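Rhodopsin (Rubrobacter xylanophilus, PDB 6KFQ) is a heat-stable, retinal-binding membrane protein of the microbial rhodopsin family that pumps protons and probably acts as a photoreceptor. Local coordinates at residues A[31-36]-A[224-229]; A[89-94]-A[147-152]. All blocks are in the same frame, centred on the assembly; numbering follows the deposited sequence.

Interaction 1: residues A[31-36]-A[224-229]. With SO4 (sulfate ion), chain T.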
ATOM      1  N   THR A  31     -18.131  -1.255  12.599  1.00 60.28           N
ATOM      2  CA  THR A  31     -16.763  -1.036  12.140  1.00 57.38           C
ATOM      3  C   THR A  31     -16.131  -2.282  11.539  1.00 53.88           C
ATOM      4  O   THR A  31     -14.949  -2.246  11.178  1.00 49.10           O
ATOM      5  CB  THR A  31     -15.875  -0.543  13.284  1.00 58.11           C
ATOM      6  OG1 THR A  31     -15.584  -1.638  14.163  1.00 59.80           O
ATOM      7  CG2 THR A  31     -16.571   0.535  14.055  1.00 58.81           C
ATOM      8  N   ARG A  32     -16.879  -3.382  11.423  1.00 55.53           N
ATOM      9  CA  ARG A  32     -16.273  -4.639  10.992  1.00 57.70           C
ATOM     10  C   ARG A  32     -15.676  -4.530   9.592  1.00 56.27           C
ATOM     11  O   ARG A  32     -14.747  -5.275   9.259  1.00 55.43           O
ATOM     12  CB  ARG A  32     -17.304  -5.771  11.064  1.00 64.59           C
ATOM     13  CG  ARG A  32     -17.654  -6.419   9.734  1.00 69.35           C
ATOM     14  CD  ARG A  32     -18.727  -7.487   9.912  1.00 75.26           C
ATOM     15  NE  ARG A  32     -18.884  -8.317   8.720  1.00 77.79           N
ATOM     16  N   TYR A  33     -16.164  -3.592   8.770  1.00 53.57           N
ATOM     17  CA  TYR A  33     -15.634  -3.483   7.414  1.00 50.94           C
ATOM     18  C   TYR A  33     -14.189  -2.998   7.409  1.00 46.75           C
ATOM     19  O   TYR A  33     -13.438  -3.335   6.491  1.00 44.27           O
ATOM     20  CB  TYR A  33     -16.513  -2.571   6.551  1.00 52.76           C
ATOM     21  CG  TYR A  33     -16.684  -1.161   7.072  1.00 52.38           C
ATOM     22  CD1 TYR A  33     -15.861  -0.128   6.638  1.00 48.37           C
ATOM     23  CD2 TYR A  33     -17.682  -0.862   7.987  1.00 55.15           C
ATOM     24  CE1 TYR A  33     -16.019   1.161   7.116  1.00 48.21           C
ATOM     25  CE2 TYR A  33     -17.854   0.418   8.462  1.00 55.72           C
ATOM     26  CZ  TYR A  33     -17.024   1.426   8.028  1.00 51.42           C
ATOM     27  OH  TYR A  33     -17.213   2.693   8.525  1.00 50.52           O
ATOM     28  N   PHE A  34     -13.776  -2.225   8.418  1.00 44.97           N
ATOM     29  CA  PHE A  34     -12.366  -1.853   8.529  1.00 41.41           C
ATOM     30  C   PHE A  34     -11.494  -3.089   8.708  1.00 44.91           C
ATOM     31  O   PHE A  34     -10.454  -3.238   8.053  1.00 38.65           O
ATOM     32  CB  PHE A  34     -12.159  -0.894   9.701  1.00 52.73           C
ATOM     33  CG  PHE A  34     -12.530   0.528   9.404  1.00 49.78           C
ATOM     34  CD1 PHE A  34     -11.790   1.276   8.507  1.00 46.75           C
ATOM     35  CD2 PHE A  34     -13.605   1.127  10.046  1.00 50.92           C
ATOM     36  CE1 PHE A  34     -12.127   2.599   8.237  1.00 45.58           C
ATOM     37  CE2 PHE A  34     -13.947   2.448   9.782  1.00 52.66           C
ATOM     38  CZ  PHE A  34     -13.205   3.183   8.875  1.00 48.26           C
ATOM     39  N   PHE A  35     -11.903  -3.985   9.606  1.00 41.85           N
ATOM     40  CA  PHE A  35     -11.127  -5.194   9.860  1.00 41.27           C
ATOM     41  C   PHE A  35     -11.072  -6.079   8.623  1.00 42.69           C
ATOM     42  O   PHE A  35     -10.039  -6.701   8.338  1.00 39.47           O
ATOM     43  CB  PHE A  35     -11.727  -5.949  11.057  1.00 48.45           C
ATOM     44  CG  PHE A  35     -11.629  -5.189  12.351  1.00 46.70           C
ATOM     45  CD1 PHE A  35     -10.651  -5.500  13.276  1.00 43.82           C
ATOM     46  CD2 PHE A  35     -12.484  -4.127  12.616  1.00 48.25           C
ATOM     47  CE1 PHE A  35     -10.539  -4.788  14.451  1.00 48.65           C
ATOM     48  CE2 PHE A  35     -12.376  -3.405  13.787  1.00 48.25           C
ATOM     49  CZ  PHE A  35     -11.408  -3.737  14.709  1.00 49.05           C
ATOM     50  N   VAL A  36     -12.165  -6.129   7.861  1.00 46.04           N
ATOM     51  CA  VAL A  36     -12.200  -6.944   6.650  1.00 47.76           C
ATOM     52  C   VAL A  36     -11.273  -6.362   5.587  1.00 47.20           C
ATOM     53  O   VAL A  36     -10.481  -7.085   4.972  1.00 43.55           O
ATOM     54  CB  VAL A  36     -13.645  -7.069   6.136  1.00 51.62           C
ATOM     55  CG1 VAL A  36     -13.680  -7.823   4.822  1.00 53.64           C
ATOM     56  CG2 VAL A  36     -14.513  -7.756   7.174  1.00 51.48           C
ATOM     57  N   SER A 224     -15.117   2.853  17.233  1.00 48.51           N
ATOM     58  CA  SER A 224     -16.436   2.940  17.850  1.00 56.93           C
ATOM     59  C   SER A 224     -17.067   4.304  17.607  1.00 55.58           C
ATOM     60  O   SER A 224     -18.285   4.403  17.425  1.00 57.45           O
ATOM     61  CB  SER A 224     -16.347   2.643  19.348  1.00 65.61           C
ATOM     62  OG  SER A 224     -15.595   3.631  20.027  1.00 70.93           O
ATOM     63  N   ASP A 225     -16.254   5.368  17.594  1.00 56.32           N
ATOM     64  CA  ASP A 225     -16.750   6.689  17.217  1.00 54.63           C
ATOM     65  C   ASP A 225     -17.421   6.645  15.851  1.00 54.84           C
ATOM     66  O   ASP A 225     -18.519   7.180  15.660  1.00 55.97           O
ATOM     67  CB  ASP A 225     -15.603   7.705  17.211  1.00 52.89           C
ATOM     68  CG  ASP A 225     -15.272   8.237  18.593  1.00 55.76           C
ATOM     69  OD1 ASP A 225     -15.997   7.911  19.554  1.00 57.26           O
ATOM     70  OD2 ASP A 225     -14.284   8.995  18.713  1.00 54.56           O
ATOM     71  N   ILE A 226     -16.764   6.001  14.885  1.00 53.81           N
ATOM     72  CA  ILE A 226     -17.307   5.906  13.533  1.00 53.90           C
ATOM     73  C   ILE A 226     -18.493   4.952  13.497  1.00 54.60           C
ATOM     74  O   ILE A 226     -19.509   5.227  12.848  1.00 50.40           O
ATOM     75  CB  ILE A 226     -16.200   5.475  12.550  1.00 53.59           C
ATOM     76  CG1 ILE A 226     -15.117   6.549  12.478  1.00 51.30           C
ATOM     77  CG2 ILE A 226     -16.773   5.201  11.160  1.00 54.43           C
ATOM     78  CD1 ILE A 226     -13.903   6.135  11.682  1.00 47.21           C
ATOM     79  N   GLY A 227     -18.387   3.818  14.197  1.00 56.62           N
ATOM     80  CA  GLY A 227     -19.476   2.856  14.193  1.00 61.45           C
ATOM     81  C   GLY A 227     -20.747   3.401  14.814  1.00 65.08           C
ATOM     82  O   GLY A 227     -21.852   3.107  14.350  1.00 65.86           O
ATOM     83  N   SER A 228     -20.608   4.212  15.867  1.00 68.57           N
ATOM     84  CA  SER A 228     -21.776   4.737  16.567  1.00 73.51           C
ATOM     85  C   SER A 228     -22.603   5.664  15.687  1.00 75.21           C
ATOM     86  O   SER A 228     -23.831   5.709  15.821  1.00 79.77           O
ATOM     87  CB  SER A 228     -21.343   5.470  17.838  1.00 75.21           C
ATOM     88  N   GLY A 229     -21.962   6.403  14.788  1.00 72.83           N
ATOM     89  CA  GLY A 229     -22.669   7.325  13.916  1.00 74.35           C
ATOM     90  C   GLY A 229     -23.601   6.640  12.936  1.00 74.88           C
ATOM     91  O   GLY A 229     -23.198   5.724  12.221  1.00 72.47           O
TER
HETATM   92  S   SO4 T 319     -20.307  -3.749  10.188  1.00 88.56           S
HETATM   93  O1  SO4 T 319     -19.153  -3.516   9.325  1.00 88.45           O
HETATM   94  O2  SO4 T 319     -20.954  -5.007   9.825  1.00 88.92           O
HETATM   95  O3  SO4 T 319     -19.872  -3.811  11.582  1.00 87.03           O
HETATM   96  O4  SO4 T 319     -21.259  -2.655  10.018  1.00 89.95           O

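Interaction 2: residues A[89-94]-A[147-152]. With SO4 (sulfate ion), chain S.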
ATOM      1  N   LEU A  89     -11.929   6.488   7.238  1.00 32.17           N
ATOM      2  CA  LEU A  89     -11.632   7.213   8.472  1.00 30.78           C
ATOM      3  C   LEU A  89     -12.028   8.681   8.366  1.00 34.06           C
ATOM      4  O   LEU A  89     -12.704   9.216   9.253  1.00 38.86           O
ATOM      5  CB  LEU A  89     -10.147   7.118   8.809  1.00 29.33           C
ATOM      6  CG  LEU A  89      -9.594   5.807   9.357  1.00 34.50           C
ATOM      7  CD1 LEU A  89      -8.102   5.981   9.614  1.00 31.92           C
ATOM      8  CD2 LEU A  89     -10.318   5.386  10.636  1.00 37.51           C
ATOM      9  N   ALA A  90     -11.606   9.350   7.282  1.00 26.81           N
ATOM     10  CA  ALA A  90     -11.687  10.809   7.181  1.00 29.09           C
ATOM     11  C   ALA A  90     -13.084  11.307   6.820  1.00 27.60           C
ATOM     12  O   ALA A  90     -13.506  12.366   7.301  1.00 30.97           O
ATOM     13  CB  ALA A  90     -10.684  11.323   6.139  1.00 22.85           C
ATOM     14  N   LEU A  91     -13.810  10.582   5.975  1.00 40.75           N
ATOM     15  CA  LEU A  91     -15.064  11.077   5.424  1.00 40.92           C
ATOM     16  C   LEU A  91     -16.258  10.576   6.228  1.00 45.24           C
ATOM     17  O   LEU A  91     -16.432   9.366   6.416  1.00 46.40           O
ATOM     18  CB  LEU A  91     -15.198  10.667   3.954  1.00 40.73           C
ATOM     19  CG  LEU A  91     -14.058  11.100   3.026  1.00 37.06           C
ATOM     20  CD1 LEU A  91     -14.069  10.275   1.734  1.00 36.97           C
ATOM     21  CD2 LEU A  91     -14.124  12.586   2.701  1.00 36.99           C
ATOM     22  N   ALA A  92     -17.090  11.518   6.687  1.00 49.27           N
ATOM     23  CA  ALA A  92     -18.230  11.169   7.527  1.00 57.16           C
ATOM     24  C   ALA A  92     -19.319  10.448   6.743  1.00 62.73           C
ATOM     25  O   ALA A  92     -20.081   9.664   7.322  1.00 66.23           O
ATOM     26  CB  ALA A  92     -18.793  12.425   8.189  1.00 57.44           C
ATOM     27  N   ASP A  93     -19.418  10.697   5.438  1.00 61.80           N
ATOM     28  CA  ASP A  93     -20.368   9.998   4.575  1.00 67.49           C
ATOM     29  C   ASP A  93     -19.706   9.778   3.227  1.00 63.14           C
ATOM     30  O   ASP A  93     -19.804  10.621   2.324  1.00 62.31           O
ATOM     31  CB  ASP A  93     -21.675  10.778   4.414  1.00 78.29           C
ATOM     32  CG  ASP A  93     -22.775   9.949   3.773  1.00 86.99           C
ATOM     33  OD1 ASP A  93     -23.872  10.494   3.531  1.00 93.53           O
ATOM     34  OD2 ASP A  93     -22.547   8.744   3.530  1.00 88.61           O
ATOM     35  N   PRO A  94     -19.017   8.647   3.046  1.00 59.12           N
ATOM     36  CA  PRO A  94     -18.311   8.407   1.777  1.00 55.75           C
ATOM     37  C   PRO A  94     -19.238   8.250   0.582  1.00 57.62           C
ATOM     38  O   PRO A  94     -18.788   8.433  -0.557  1.00 55.60           O
ATOM     39  CB  PRO A  94     -17.526   7.116   2.048  1.00 53.24           C
ATOM     40  CG  PRO A  94     -17.521   6.965   3.554  1.00 55.62           C
ATOM     41  CD  PRO A  94     -18.799   7.565   4.019  1.00 58.48           C
ATOM     42  N   SER A 147      -4.644  17.706   0.688  1.00 32.02           N
ATOM     43  CA  SER A 147      -5.511  18.869   0.527  1.00 33.73           C
ATOM     44  C   SER A 147      -6.956  18.590   0.922  1.00 35.71           C
ATOM     45  O   SER A 147      -7.665  19.508   1.340  1.00 43.74           O
ATOM     46  CB  SER A 147      -5.463  19.361  -0.921  1.00 33.18           C
ATOM     47  OG  SER A 147      -6.026  18.392  -1.789  1.00 34.85           O
ATOM     48  N   ARG A 148      -7.418  17.350   0.788  1.00 33.25           N
ATOM     49  CA  ARG A 148      -8.814  17.017   1.053  1.00 32.33           C
ATOM     50  C   ARG A 148      -9.014  16.219   2.331  1.00 33.59           C
ATOM     51  O   ARG A 148      -9.817  16.608   3.184  1.00 34.31           O
ATOM     52  CB  ARG A 148      -9.394  16.236  -0.131  1.00 31.77           C
ATOM     53  CG  ARG A 148     -10.832  15.792   0.052  1.00 33.94           C
ATOM     54  CD  ARG A 148     -11.790  16.972   0.047  1.00 41.12           C
ATOM     55  NE  ARG A 148     -13.162  16.524   0.232  1.00 45.49           N
ATOM     56  CZ  ARG A 148     -13.986  16.222  -0.761  1.00 47.76           C
ATOM     57  NH1 ARG A 148     -13.582  16.341  -2.020  1.00 48.66           N
ATOM     58  NH2 ARG A 148     -15.217  15.813  -0.495  1.00 51.36           N
ATOM     59  N   LEU A 149      -8.305  15.101   2.497  1.00 31.90           N
ATOM     60  CA  LEU A 149      -8.647  14.201   3.599  1.00 29.99           C
ATOM     61  C   LEU A 149      -8.205  14.741   4.951  1.00 32.14           C
ATOM     62  O   LEU A 149      -8.882  14.489   5.955  1.00 35.33           O
ATOM     63  CB  LEU A 149      -8.062  12.812   3.358  1.00 28.83           C
ATOM     64  CG  LEU A 149      -8.737  12.007   2.249  1.00 30.55           C
ATOM     65  CD1 LEU A 149      -8.183  10.591   2.204  1.00 30.06           C
ATOM     66  CD2 LEU A 149     -10.245  12.004   2.435  1.00 32.00           C
ATOM     67  N   PHE A 150      -7.084  15.469   5.021  1.00 34.13           N
ATOM     68  CA  PHE A 150      -6.702  16.060   6.303  1.00 35.14           C
ATOM     69  C   PHE A 150      -7.754  17.054   6.769  1.00 36.62           C
ATOM     70  O   PHE A 150      -8.054  17.142   7.966  1.00 34.20           O
ATOM     71  CB  PHE A 150      -5.335  16.738   6.203  1.00 39.28           C
ATOM     72  CG  PHE A 150      -4.176  15.815   6.480  1.00 38.55           C
ATOM     73  CD1 PHE A 150      -3.617  15.064   5.461  1.00 35.94           C
ATOM     74  CD2 PHE A 150      -3.652  15.697   7.764  1.00 41.00           C
ATOM     75  CE1 PHE A 150      -2.549  14.207   5.704  1.00 33.99           C
ATOM     76  CE2 PHE A 150      -2.582  14.845   8.019  1.00 38.30           C
ATOM     77  CZ  PHE A 150      -2.029  14.100   6.986  1.00 37.76           C
ATOM     78  N   ALA A 151      -8.328  17.812   5.836  1.00 34.95           N
ATOM     79  CA  ALA A 151      -9.379  18.750   6.206  1.00 38.66           C
ATOM     80  C   ALA A 151     -10.644  18.017   6.631  1.00 36.83           C
ATOM     81  O   ALA A 151     -11.287  18.397   7.615  1.00 37.26           O
ATOM     82  CB  ALA A 151      -9.665  19.700   5.043  1.00 40.72           C
ATOM     83  N   GLU A 152     -11.018  16.968   5.896  1.00 35.02           N
ATOM     84  CA  GLU A 152     -12.194  16.189   6.264  1.00 33.80           C
ATOM     85  C   GLU A 152     -12.033  15.566   7.643  1.00 32.66           C
ATOM     86  O   GLU A 152     -12.948  15.625   8.471  1.00 34.50           O
ATOM     87  CB  GLU A 152     -12.445  15.108   5.219  1.00 33.77           C
ATOM     88  CG  GLU A 152     -12.831  15.665   3.849  1.00 34.21           C
ATOM     89  CD  GLU A 152     -14.320  15.900   3.725  1.00 40.15           C
ATOM     90  OE1 GLU A 152     -15.047  15.654   4.714  1.00 41.19           O
ATOM     91  OE2 GLU A 152     -14.762  16.322   2.632  1.00 40.50           O
TER
HETATM   92  S   SO4 S 318     -16.693  14.828  -3.877  1.00 43.44           S
HETATM   93  O1  SO4 S 318     -15.460  15.574  -4.098  1.00 40.75           O
HETATM   94  O2  SO4 S 318     -16.561  13.445  -4.319  1.00 42.98           O
HETATM   95  O3  SO4 S 318     -17.001  14.861  -2.448  1.00 47.09           O
HETATM   96  O4  SO4 S 318     -17.800  15.440  -4.611  1.00 47.24           O
HETATM   97  O   HOH W   1     -17.428  13.688   4.943  1.00 48.23           O

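Interaction 1: residues A[31-36]-A[224-229]
Thr31 and Gly227 bring the two backbones closest, their CA atoms 5.2 Å apart. The methyl CG2 of Thr31 rests on the backbone of Gly227, 3.7 Å from its CA, a fit made possible because this glycine has no side chain in the way. Ile226 supplies the other half of the contact with two separate branches. Its CD1 lies 4.1 Å from CZ of Phe34, meeting that ring obliquely, and its CG2 lies 3.7 Å from OH of Tyr33. Tyr33 CE1 lies over one face of the Phe34 ring, 3.6 Å above its plane and toward its rim.

Several surroundings set these groups in place. With chi1 at 75°, Thr31 OG1 is turned back to bond to Pro28 O, while CG2 is left for Gly227. Leu88 and Leu89 of helix 70-90 and Leu223 pack round them. A sulfate, probably from the crystallisation liquor, accepts from Arg32 N at O3 (3.0 Å, 160°) and more weakly from Tyr33 N at O1; its charge would suit the positive end of the helix dipole. The whole is a short C-terminal helix lying against the cytoplasmic start of the second helix in the seven-helix rhodopsin fold.

Interaction 2: residues A[89-94]-A[147-152]
At the cytoplasmic ends of the third and fifth transmembrane helices, Ala90 and Leu91 pack against Leu149 and Glu152 in a buried contact between the end of helix 70-90 and helix 124-153. The methyl CB of Ala90 lies 3.8 Å from CD2 of Leu149. That same Leu149 CD2 also meets Leu91, whose CD2 is 3.9 Å away; the two leucine side chains cross at about a right angle. Leu91 is the first residue to leave helical geometry, and its CD2 lies over the face of the Glu152 carboxylate, 3.5 Å from Glu152 CD, and against CG.

The bend of Glu152 at chi2 (-87°) carries the carboxylate back to Arg148, one turn earlier. Arg148 NE meets Glu152 OE2 at 2.9 Å on its anti lone pair (159°); Arg148 NH2 meets the same Glu152 OE2 at 3.2 Å, tilted from the carboxylate plane. Glu152 OE1 pairs with Arg155, and a water donates to it at 3.1 Å while accepting from Ala92 N at 2.8 Å. Arg148 NH1 (175°) and NH2 bind a sulfate, probably from the crystallisation liquor, also hydrogen-bonded to Asn97 ND2 and Phe100 N. Apolar packing and one bridging water join the two helix ends, beside an i to i+4 salt bridge within helix 124-153, in the seven-helix bundle of a microbial rhodopsin.

Both interactions lie on the cytoplasmic side of the bundle, with centres about 15 Å apart, and helix 70-90 connects them. Leu89, near its end, meets Ile226 of interaction 1 (CD1 to Leu89 CD2, 3.8 Å), while the residues after it carry interaction 2. Interaction 2 is the more buried, three of its four touching residues being enclosed and 230 Å² buried, against two of six and 188 Å² in interaction 1. Neither has a direct hydrogen bond between its segments. Interaction 1 relies on aromatic and aliphatic packing; interaction 2 sets a leucine against a carboxylate held by its own helix's arginine, and adds a water between the segments. Backbone amides of 31-36 bind one sulfate; at the other a guanidinium joins Asn97 and a backbone amide.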